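PDB 3U52: phenol hydroxylase component phN from Pseudomonas stutzeri, which probably forms the diiron-bearing subunit of a multicomponent monooxygenase that hydroxylates phenol and related aromatic compounds with molecular oxygen. Local coordinates for residues A[65-68]-A[69-73]; A[353-356]-A[357-361]; A[436-439]-A[440-443]; A[476-479]-A[480-484]. All coordinates share one frame; numbering follows the deposited sequence.

Interaction 1: A[65-68]-A[69-73]; sequences QAEK and EKKLY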
loop_
_atom_site.group_PDB
_atom_site.type_symbol
_atom_site.label_atom_id
_atom_site.label_comp_id
_atom_site.label_asym_id
_atom_site.label_seq_id
_atom_site.Cartn_x
_atom_site.Cartn_y
_atom_site.Cartn_z
ATOM N N GLN A 65 -8.700 -4.125 10.611
ATOM C CA GLN A 65 -9.273 -3.876 9.293
ATOM C C GLN A 65 -8.687 -2.601 8.692
ATOM O O GLN A 65 -8.507 -2.546 7.488
ATOM C CB GLN A 65 -10.805 -3.766 9.372
ATOM C CG GLN A 65 -11.472 -5.075 9.771
ATOM C CD GLN A 65 -11.153 -6.243 8.811
ATOM O OE1 GLN A 65 -11.762 -6.409 7.795
ATOM N NE2 GLN A 65 -10.225 -7.053 9.175
ATOM N N ALA A 66 -8.394 -1.582 9.513
ATOM C CA ALA A 66 -7.795 -0.349 8.996
ATOM C C ALA A 66 -6.408 -0.625 8.385
ATOM O O ALA A 66 -6.062 -0.064 7.339
ATOM C CB ALA A 66 -7.715 0.729 10.053
ATOM N N GLU A 67 -5.669 -1.540 8.999
ATOM C CA GLU A 67 -4.333 -1.950 8.509
ATOM C C GLU A 67 -4.393 -2.636 7.132
ATOM O O GLU A 67 -3.622 -2.254 6.221
ATOM C CB GLU A 67 -3.579 -2.799 9.544
ATOM C CG GLU A 67 -2.174 -3.274 9.096
ATOM C CD GLU A 67 -1.098 -2.135 9.020
ATOM O OE1 GLU A 67 -1.352 -1.000 9.529
ATOM O OE2 GLU A 67 0.016 -2.385 8.457
ATOM N N LYS A 68 -5.328 -3.582 6.971
ATOM C CA LYS A 68 -5.563 -4.257 5.702
ATOM C C LYS A 68 -6.013 -3.265 4.624
ATOM O O LYS A 68 -5.509 -3.311 3.484
ATOM C CB LYS A 68 -6.639 -5.339 5.861
ATOM C CG LYS A 68 -6.261 -6.397 6.950
ATOM C CD LYS A 68 -7.526 -7.187 7.494
ATOM C CE LYS A 68 -8.335 -7.830 6.386
ATOM N NZ LYS A 68 -7.427 -8.839 5.806
ATOM N N GLU A 69 -6.975 -2.390 4.970
ATOM C CA GLU A 69 -7.479 -1.352 4.040
ATOM C C GLU A 69 -6.438 -0.348 3.528
ATOM O O GLU A 69 -6.434 0.001 2.339
ATOM C CB GLU A 69 -8.652 -0.570 4.645
ATOM C CG GLU A 69 -9.929 -1.392 4.851
ATOM C CD GLU A 69 -10.715 -1.600 3.566
ATOM O OE1 GLU A 69 -10.692 -2.727 2.997
ATOM O OE2 GLU A 69 -11.364 -0.623 3.119
ATOM N N LYS A 70 -5.622 0.173 4.426
ATOM C CA LYS A 70 -4.585 1.101 4.043
ATOM C C LYS A 70 -3.623 0.442 3.030
ATOM O O LYS A 70 -3.253 1.059 2.056
ATOM C CB LYS A 70 -3.894 1.675 5.272
ATOM C CG LYS A 70 -2.890 2.833 4.924
ATOM C CD LYS A 70 -2.997 4.099 5.875
ATOM C CE LYS A 70 -2.452 3.825 7.322
ATOM N NZ LYS A 70 -1.826 5.040 8.021
ATOM N N LYS A 71 -3.311 -0.842 3.241
ATOM C CA LYS A 71 -2.468 -1.616 2.316
ATOM C C LYS A 71 -3.132 -1.902 0.964
ATOM O O LYS A 71 -2.484 -1.729 -0.071
ATOM C CB LYS A 71 -1.906 -2.882 2.969
ATOM C CG LYS A 71 -0.998 -2.551 4.180
ATOM C CD LYS A 71 -0.126 -3.724 4.643
ATOM C CE LYS A 71 -0.954 -4.896 5.160
ATOM N NZ LYS A 71 -0.278 -5.566 6.348
ATOM N N LEU A 72 -4.419 -2.280 1.005
ATOM C CA LEU A 72 -5.241 -2.569 -0.163
ATOM C C LEU A 72 -5.371 -1.361 -1.072
ATOM O O LEU A 72 -5.154 -1.489 -2.270
ATOM C CB LEU A 72 -6.648 -3.028 0.287
ATOM C CG LEU A 72 -7.650 -3.397 -0.836
ATOM C CD1 LEU A 72 -7.435 -4.824 -1.252
ATOM C CD2 LEU A 72 -9.099 -3.207 -0.442
ATOM N N TYR A 73 -5.729 -0.201 -0.524
ATOM C CA TYR A 73 -5.872 1.021 -1.293
ATOM C C TYR A 73 -4.573 1.596 -1.880
ATOM O O TYR A 73 -4.578 2.140 -2.977
ATOM C CB TYR A 73 -6.646 2.095 -0.508
ATOM C CG TYR A 73 -8.122 1.755 -0.572
ATOM C CD1 TYR A 73 -8.897 2.122 -1.686
ATOM C CD2 TYR A 73 -8.704 0.958 0.411
ATOM C CE1 TYR A 73 -10.264 1.756 -1.751
ATOM C CE2 TYR A 73 -10.059 0.591 0.349
ATOM C CZ TYR A 73 -10.827 0.990 -0.729
ATOM O OH TYR A 73 -12.169 0.631 -0.809
#
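Consecutive i to i+4 steps along helix 58-81 pair Gln65 with Glu69, Ala66 with Lys70, Glu67 with Lys71 and Lys68 with Leu72. Three of the backbone bonds have regular helical length: Glu69 N to Gln65 O, Lys70 N to Ala66 O, and Leu72 N to Lys68 O, the last at 2.9 Å. The fourth, from Lys71 N to Glu67 O, is weak at 3.3 Å. The same carbonyl is also covered by a side chain, since Lys71 CG lies 3.3 Å from Glu67 O. From there the Lys71 side chain continues along Glu67 O and, bent at chi3 (-64°) and chi4, brings NZ back toward Glu67 OE2. The resulting salt bridge is long, with 3.8 Å between Glu67 OE2 and Lys71 NZ, and the two side chains meet at a slant. A stronger partner takes the other oxygen: Glu67 OE1 pairs with Lys70 of the second subunit. On the inner side, Glu69 folds back with CG 3.2 Å from Gln65 O, and its OE1 forms a salt bridge with Arg140 of helix 125-155. Lys68, bent at chi3 and chi4, instead turns its ammonium to Ser228 O and Ser231 OG of helix 220-250. Both of these helices carry iron ligands, so this helix packs on the diiron bundle. The polar chemistry is thus divided: the intrahelical Glu67-Lys71 attraction is probably modest, whereas the charges of Glu67, Lys68 and Glu69 are answered chiefly by the second subunit and the neighbouring helices.

Interaction 2: A[353-356]-A[357-361]; sequences PEKE and EMDWM
The carboxylates of Glu354 and Glu357 lie in nearly parallel planes, 4° apart, with the two side chains slanting across each other. They do not touch: Glu354 OE1 and Glu357 OE1 are 4.6 Å apart. What meets Glu357 OE1 is the backbone, for Glu354 N donates to it at 3.0 Å, arriving on the anti side and 30° out of the carboxylate plane. Glu354 CG also comes within 3.4 Å of Glu357 OE1. Arg92 forms a salt bridge with the same OE1, and Lys287 one with OE2, which probably offsets the crowding of two acidic groups. Glu357 holds CG anti to its carbonyl carbon (chi1 -64°), and an extended side chain beyond CG carries the carboxylate back across the first turn to the Glu354 amide. Glu354 is the N-cap of helix 355-364 and Glu357 the N3 residue; the bond matches one half of a capping box, the N3 side chain accepting the N-cap N-H. Around it sits a hydrophobic staple between Pro353 at N' and Met358 at N4: Pro353 CG packs 3.8 Å from Met358 CG. One turn on, Met361 CE adds to that apolar patch, 4.2 Å from Pro353 CG, and Tyr282 of helix 254-283 touches both Pro353 and Met361. At the outer side Lys355 lies against Asp359 through its methylenes, CE being 3.3 Å from Asp359 OD2. Its ammonium stays farther off, whereas Asp359 OD1 makes its salt bridge with Arg374 of helix 369-385. Met358 N closes the first helical turn on Glu354 O at 3.1 Å.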
loop_
_atom_site.group_PDB
_atom_site.type_symbol
_atom_site.label_atom_id
_atom_site.label_comp_id
_atom_site.label_asym_id
_atom_site.label_seq_id
_atom_site.Cartn_x
_atom_site.Cartn_y
_atom_site.Cartn_z
ATOM N N PRO A 353 -12.916 -21.223 -28.282
ATOM C CA PRO A 353 -11.631 -21.479 -27.637
ATOM C C PRO A 353 -10.491 -21.765 -28.655
ATOM O O PRO A 353 -10.749 -22.355 -29.720
ATOM C CB PRO A 353 -11.920 -22.725 -26.760
ATOM C CG PRO A 353 -13.248 -23.344 -27.388
ATOM C CD PRO A 353 -13.989 -22.120 -27.782
ATOM N N GLU A 354 -9.261 -21.359 -28.333
ATOM C CA GLU A 354 -8.093 -21.648 -29.200
ATOM C C GLU A 354 -7.853 -23.133 -29.255
ATOM O O GLU A 354 -8.299 -23.853 -28.374
ATOM C CB GLU A 354 -6.814 -20.972 -28.681
ATOM C CG GLU A 354 -6.916 -19.507 -28.397
ATOM C CD GLU A 354 -7.399 -18.707 -29.602
ATOM O OE1 GLU A 354 -8.173 -17.747 -29.387
ATOM O OE2 GLU A 354 -7.015 -19.028 -30.755
ATOM N N LYS A 355 -7.096 -23.608 -30.244
ATOM C CA LYS A 355 -6.883 -25.056 -30.368
ATOM C C LYS A 355 -6.131 -25.633 -29.123
ATOM O O LYS A 355 -6.417 -26.741 -28.665
ATOM C CB LYS A 355 -6.223 -25.412 -31.720
ATOM C CG LYS A 355 -4.686 -25.436 -31.695
ATOM C CD LYS A 355 -4.110 -26.863 -31.394
ATOM C CE LYS A 355 -2.847 -26.860 -30.466
ATOM N NZ LYS A 355 -1.636 -26.117 -30.976
ATOM N N GLU A 356 -5.235 -24.848 -28.544
ATOM C CA GLU A 356 -4.543 -25.253 -27.311
ATOM C C GLU A 356 -5.472 -25.406 -26.076
ATOM O O GLU A 356 -5.294 -26.305 -25.283
ATOM C CB GLU A 356 -3.378 -24.299 -27.013
ATOM C CG GLU A 356 -3.724 -22.799 -27.079
ATOM C CD GLU A 356 -3.381 -22.115 -28.442
ATOM O OE1 GLU A 356 -2.795 -20.994 -28.390
ATOM O OE2 GLU A 356 -3.693 -22.667 -29.539
ATOM N N GLU A 357 -6.461 -24.522 -25.938
ATOM C CA GLU A 357 -7.462 -24.625 -24.883
ATOM C C GLU A 357 -8.296 -25.874 -25.083
ATOM O O GLU A 357 -8.575 -26.611 -24.155
ATOM C CB GLU A 357 -8.341 -23.385 -24.891
ATOM C CG GLU A 357 -7.597 -22.096 -24.564
ATOM C CD GLU A 357 -8.543 -20.880 -24.546
ATOM O OE1 GLU A 357 -8.796 -20.266 -25.627
ATOM O OE2 GLU A 357 -9.047 -20.549 -23.450
ATOM N N MET A 358 -8.665 -26.148 -26.319
ATOM C CA MET A 358 -9.394 -27.359 -26.607
ATOM C C MET A 358 -8.644 -28.645 -26.305
ATOM O O MET A 358 -9.257 -29.612 -25.810
ATOM C CB MET A 358 -9.903 -27.330 -28.033
ATOM C CG MET A 358 -11.252 -26.551 -28.125
ATOM S SD MET A 358 -11.929 -26.330 -29.720
ATOM C CE MET A 358 -12.378 -27.970 -30.275
ATOM N N ASP A 359 -7.340 -28.692 -26.603
ATOM C CA ASP A 359 -6.547 -29.873 -26.205
ATOM C C ASP A 359 -6.451 -30.001 -24.678
ATOM O O ASP A 359 -6.483 -31.111 -24.154
ATOM C CB ASP A 359 -5.151 -29.874 -26.854
ATOM C CG ASP A 359 -5.208 -29.815 -28.394
ATOM O OD1 ASP A 359 -6.280 -30.079 -28.996
ATOM O OD2 ASP A 359 -4.168 -29.459 -29.001
ATOM N N TRP A 360 -6.350 -28.874 -23.962
ATOM C CA TRP A 360 -6.452 -28.882 -22.467
ATOM C C TRP A 360 -7.803 -29.441 -22.038
ATOM O O TRP A 360 -7.893 -30.284 -21.165
ATOM C CB TRP A 360 -6.251 -27.466 -21.898
ATOM C CG TRP A 360 -6.387 -27.320 -20.355
ATOM C CD1 TRP A 360 -5.414 -27.510 -19.433
ATOM C CD2 TRP A 360 -7.557 -26.912 -19.621
ATOM N NE1 TRP A 360 -5.895 -27.257 -18.146
ATOM C CE2 TRP A 360 -7.211 -26.887 -18.245
ATOM C CE3 TRP A 360 -8.857 -26.536 -19.996
ATOM C CZ2 TRP A 360 -8.122 -26.528 -17.250
ATOM C CZ3 TRP A 360 -9.784 -26.185 -18.980
ATOM C CH2 TRP A 360 -9.401 -26.176 -17.639
ATOM N N MET A 361 -8.875 -28.993 -22.684
ATOM C CA MET A 361 -10.217 -29.587 -22.410
ATOM C C MET A 361 -10.370 -31.099 -22.631
ATOM O O MET A 361 -10.986 -31.756 -21.802
ATOM C CB MET A 361 -11.315 -28.860 -23.185
ATOM C CG MET A 361 -12.200 -28.028 -22.305
ATOM S SD MET A 361 -12.117 -26.290 -22.643
ATOM C CE MET A 361 -12.793 -26.156 -24.272
#

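Interaction 3: A[436-439]-A[440-443]; sequences CCDI and FKHE. With ZN (zinc ion), chain I.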
loop_
_atom_site.group_PDB
_atom_site.type_symbol
_atom_site.label_atom_id
_atom_site.label_comp_id
_atom_site.label_asym_id
_atom_site.label_seq_id
_atom_site.Cartn_x
_atom_site.Cartn_y
_atom_site.Cartn_z
ATOM N N CYS A 436 -34.840 -28.916 -9.020
ATOM C CA CYS A 436 -35.642 -27.689 -9.055
ATOM C C CYS A 436 -37.133 -28.017 -8.957
ATOM O O CYS A 436 -37.875 -27.348 -8.279
ATOM C CB CYS A 436 -35.328 -26.913 -10.313
ATOM S SG CYS A 436 -33.743 -25.923 -10.210
ATOM N N CYS A 437 -37.552 -29.091 -9.601
ATOM C CA CYS A 437 -38.929 -29.565 -9.452
ATOM C C CYS A 437 -39.295 -29.788 -7.988
ATOM O O CYS A 437 -40.343 -29.325 -7.541
ATOM C CB CYS A 437 -39.172 -30.824 -10.326
ATOM S SG CYS A 437 -40.962 -31.233 -10.414
ATOM N N ASP A 438 -38.448 -30.478 -7.209
ATOM C CA ASP A 438 -38.751 -30.763 -5.812
ATOM C C ASP A 438 -38.810 -29.531 -4.929
ATOM O O ASP A 438 -39.587 -29.474 -3.981
ATOM C CB ASP A 438 -37.733 -31.713 -5.211
ATOM C CG ASP A 438 -37.933 -33.147 -5.666
ATOM O OD1 ASP A 438 -38.889 -33.420 -6.458
ATOM O OD2 ASP A 438 -37.099 -33.981 -5.244
ATOM N N ILE A 439 -37.967 -28.548 -5.221
ATOM C CA ILE A 439 -37.993 -27.283 -4.498
ATOM C C ILE A 439 -39.368 -26.597 -4.782
ATOM O O ILE A 439 -40.050 -26.088 -3.866
ATOM C CB ILE A 439 -36.811 -26.354 -4.977
ATOM C CG1 ILE A 439 -35.474 -26.912 -4.522
ATOM C CG2 ILE A 439 -37.018 -24.899 -4.483
ATOM C CD1 ILE A 439 -34.290 -26.296 -5.175
ATOM N N PHE A 440 -39.783 -26.582 -6.042
ATOM C CA PHE A 440 -41.045 -25.875 -6.397
ATOM C C PHE A 440 -42.218 -26.555 -5.692
ATOM O O PHE A 440 -43.127 -25.890 -5.169
ATOM C CB PHE A 440 -41.253 -25.898 -7.896
ATOM C CG PHE A 440 -42.558 -25.294 -8.338
ATOM C CD1 PHE A 440 -42.604 -23.971 -8.708
ATOM C CD2 PHE A 440 -43.747 -26.045 -8.342
ATOM C CE1 PHE A 440 -43.808 -23.374 -9.119
ATOM C CE2 PHE A 440 -44.958 -25.471 -8.756
ATOM C CZ PHE A 440 -44.988 -24.119 -9.123
ATOM N N LYS A 441 -42.207 -27.878 -5.663
ATOM C CA LYS A 441 -43.333 -28.646 -5.107
ATOM C C LYS A 441 -43.513 -28.420 -3.623
ATOM O O LYS A 441 -44.645 -28.454 -3.136
ATOM C CB LYS A 441 -43.208 -30.144 -5.408
ATOM C CG LYS A 441 -43.374 -30.434 -6.898
ATOM C CD LYS A 441 -43.426 -31.903 -7.251
ATOM C CE LYS A 441 -42.361 -32.688 -6.525
ATOM N NZ LYS A 441 -42.264 -34.047 -7.181
ATOM N N HIS A 442 -42.413 -28.187 -2.901
ATOM C CA HIS A 442 -42.500 -27.872 -1.486
ATOM C C HIS A 442 -43.011 -26.439 -1.160
ATOM O O HIS A 442 -43.630 -26.244 -0.110
ATOM C CB HIS A 442 -41.187 -28.218 -0.754
ATOM C CG HIS A 442 -41.319 -28.223 0.744
ATOM N ND1 HIS A 442 -40.797 -27.227 1.544
ATOM C CD2 HIS A 442 -41.932 -29.093 1.584
ATOM C CE1 HIS A 442 -41.087 -27.477 2.809
ATOM N NE2 HIS A 442 -41.773 -28.602 2.862
ATOM N N GLU A 443 -42.789 -25.460 -2.063
ATOM C CA GLU A 443 -43.133 -24.049 -1.832
ATOM C C GLU A 443 -43.700 -23.406 -3.097
ATOM O O GLU A 443 -43.170 -22.365 -3.578
ATOM C CB GLU A 443 -41.912 -23.238 -1.341
ATOM C CG GLU A 443 -41.324 -23.703 -0.070
ATOM C CD GLU A 443 -40.053 -22.903 0.309
ATOM O OE1 GLU A 443 -40.198 -22.062 1.254
ATOM O OE2 GLU A 443 -38.945 -23.082 -0.342
HETATM ZN ZN ZN I . -33.600 -25.080 -12.292
HETATM O O HOH W 1 -38.832 -25.550 -1.347
#
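Cys436 opens the run by joining two systems: its O accepts Phe440 N at 3.0 Å, while its SG binds the zinc ion at 2.2 Å. Cys399, Cys402 and Cys432 complete this four-cysteine site, so helix 434-442 starts on the metal. Cys437 O takes Lys441 N and also carries the Lys441 chain, whose CG rests 3.3 Å from it; beyond, Cys437 SG lies beside Lys441 CD. Asp438 runs alongside Lys441, both pointing the same way, and OD1 makes an i to i+3 salt bridge with NZ at 3.5 Å. Lys441 gets there with a bend at chi3 (-45°). Asp438 OD2 is held separately by Tyr320 and Lys319. Ile439 closes the segment where the helix ends: two weak bonds, from His442 N and Glu443 N, each 3.3 Å, reach its O, and Glu443 is the N-cap of helix 444-447. A water bridges this end, donating to Ile439 O at 2.8 Å and to Glu443 OE2 at 2.7 Å, and Lys264 pairs with that same OE2. The chemistry therefore implies a short helix fixed by thiolate-zinc bonding at its start and by a water bridge and a salt bridge at its end, within the YHS domain.

Interaction 4: A[476-479]-A[480-484]; sequences HINI and GEDNF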
loop_
_atom_site.group_PDB
_atom_site.type_symbol
_atom_site.label_atom_id
_atom_site.label_comp_id
_atom_site.label_asym_id
_atom_site.label_seq_id
_atom_site.Cartn_x
_atom_site.Cartn_y
_atom_site.Cartn_z
ATOM N N HIS A 476 -29.449 -1.384 -20.974
ATOM C CA HIS A 476 -28.325 -0.449 -21.130
ATOM C C HIS A 476 -27.102 -1.149 -21.644
ATOM O O HIS A 476 -26.012 -0.720 -21.335
ATOM C CB HIS A 476 -27.954 0.194 -19.787
ATOM C CG HIS A 476 -28.958 1.191 -19.287
ATOM N ND1 HIS A 476 -28.722 1.991 -18.187
ATOM C CD2 HIS A 476 -30.195 1.509 -19.715
ATOM C CE1 HIS A 476 -29.772 2.762 -17.967
ATOM N NE2 HIS A 476 -30.685 2.474 -18.868
ATOM N N ILE A 477 -27.265 -2.259 -22.369
ATOM C CA ILE A 477 -26.160 -2.869 -23.101
ATOM C C ILE A 477 -25.925 -2.086 -24.397
ATOM O O ILE A 477 -26.847 -1.908 -25.213
ATOM C CB ILE A 477 -26.399 -4.413 -23.283
ATOM C CG1 ILE A 477 -26.176 -5.126 -21.919
ATOM C CG2 ILE A 477 -25.541 -5.003 -24.412
ATOM C CD1 ILE A 477 -26.839 -6.466 -21.752
ATOM N N ASN A 478 -24.726 -1.551 -24.582
ATOM C CA ASN A 478 -24.500 -0.768 -25.787
ATOM C C ASN A 478 -24.206 -1.722 -26.909
ATOM O O ASN A 478 -23.133 -2.294 -26.951
ATOM C CB ASN A 478 -23.339 0.205 -25.629
ATOM C CG ASN A 478 -23.626 1.258 -24.574
ATOM O OD1 ASN A 478 -22.782 1.549 -23.731
ATOM N ND2 ASN A 478 -24.832 1.804 -24.598
ATOM N N ILE A 479 -25.168 -1.879 -27.808
ATOM C CA ILE A 479 -25.016 -2.784 -28.944
ATOM C C ILE A 479 -23.809 -2.454 -29.825
ATOM O O ILE A 479 -23.649 -1.318 -30.291
ATOM C CB ILE A 479 -26.283 -2.846 -29.776
ATOM C CG1 ILE A 479 -27.456 -3.291 -28.896
ATOM C CG2 ILE A 479 -26.057 -3.773 -31.002
ATOM C CD1 ILE A 479 -28.847 -2.922 -29.454
ATOM N N GLY A 480 -22.987 -3.467 -30.085
ATOM C CA GLY A 480 -21.738 -3.299 -30.823
ATOM C C GLY A 480 -20.531 -2.995 -29.951
ATOM O O GLY A 480 -19.388 -3.064 -30.425
ATOM N N GLU A 481 -20.762 -2.690 -28.664
ATOM C CA GLU A 481 -19.678 -2.406 -27.750
ATOM C C GLU A 481 -19.535 -3.462 -26.652
ATOM O O GLU A 481 -18.451 -3.977 -26.437
ATOM C CB GLU A 481 -19.874 -1.028 -27.126
ATOM C CG GLU A 481 -19.727 0.112 -28.083
ATOM C CD GLU A 481 -20.000 1.457 -27.405
ATOM O OE1 GLU A 481 -19.693 1.606 -26.192
ATOM O OE2 GLU A 481 -20.532 2.373 -28.086
ATOM N N ASP A 482 -20.613 -3.729 -25.920
ATOM C CA ASP A 482 -20.557 -4.621 -24.770
ATOM C C ASP A 482 -20.857 -6.062 -25.144
ATOM O O ASP A 482 -20.495 -6.992 -24.389
ATOM C CB ASP A 482 -21.618 -4.236 -23.744
ATOM C CG ASP A 482 -21.462 -2.810 -23.207
ATOM O OD1 ASP A 482 -22.505 -2.209 -22.925
ATOM O OD2 ASP A 482 -20.324 -2.307 -23.028
ATOM N N ASN A 483 -21.574 -6.273 -26.257
ATOM C CA ASN A 483 -22.105 -7.608 -26.588
ATOM C C ASN A 483 -21.416 -8.228 -27.826
ATOM O O ASN A 483 -20.452 -7.649 -28.353
ATOM C CB ASN A 483 -23.628 -7.512 -26.785
ATOM C CG ASN A 483 -24.014 -6.682 -27.997
ATOM O OD1 ASN A 483 -25.100 -6.853 -28.573
ATOM N ND2 ASN A 483 -23.134 -5.800 -28.409
ATOM N N PHE A 484 -21.883 -9.396 -28.268
ATOM C CA PHE A 484 -21.373 -10.052 -29.480
ATOM C C PHE A 484 -20.026 -10.732 -29.254
ATOM O O PHE A 484 -19.455 -10.617 -28.162
ATOM C CB PHE A 484 -21.237 -9.084 -30.667
ATOM C CG PHE A 484 -22.545 -8.453 -31.136
ATOM C CD1 PHE A 484 -23.695 -9.237 -31.356
ATOM C CD2 PHE A 484 -22.608 -7.091 -31.393
ATOM C CE1 PHE A 484 -24.897 -8.656 -31.797
ATOM C CE2 PHE A 484 -23.818 -6.480 -31.828
ATOM C CZ PHE A 484 -24.957 -7.274 -32.047
#
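Asn478 and Glu481 close a type II turn, with Ile479 at psi 129° and Gly480 at phi 90°, the positive phi being usual for glycine in that third position. Asn478 O takes two donors, Glu481 N at 3.0 Å and Asp482 N at 3.1 Å, so one carbonyl grips both residues that follow the glycine. The bond is answered in reverse by a side chain: Asp482, with CG anti to its carbonyl carbon (chi1 -60°), brings its carboxylate to the open end of the turn, beside Asn478 N. OD1 then accepts Asn478 N at 2.8 Å, from above the carboxylate plane and nearly straight along the N-H. His160 also donates to this oxygen; sharing it between backbone and imidazole probably restrains the rotation of the carboxylate. Apolar branches fill in beside the polar core. Ile477 CG2 lies 3.9 Å from Asn483 CB and touches Asp482 CB as well. Farther along, Ile479 CG2 meets Phe484 at CE2, 3.6 Å away, approaching the ring at a slant. The end of the Asn483 side chain lies over the centre of one face of that same ring. A bound xenon lies about 4 Å from the Asn483 side chain. The turn lies between helix 467-474 and helix 490-498: Ile479 N bonds to Gln472, Ile477 pairs through its backbone with Val471, and Ile477 and Ile479 both pack on Val471, while Phe484 is linked through its backbone to Cys343, just beyond helix 331-342.

How the interactions relate
From the N terminus the four contacts come in series, each a local step within one continuous run of chain; none nests in or crosses another, and none encloses a long loop. Interaction 1 lies in helix 58-81, on the hydroxylase-family part and at the contact with the second subunit. Interaction 2 begins helix 355-364, and interaction 4 turns the chain between its last two helices; these two are closest, their centres about 27 Å apart and nearest atoms about 12 Å. Interaction 3 belongs to the zinc-binding YHS range and lies across the chain's centre from interaction 1, their centres about 44 Å apart. Through neighbouring helices, residues 353-361 and 436-443 both meet helix 254-283.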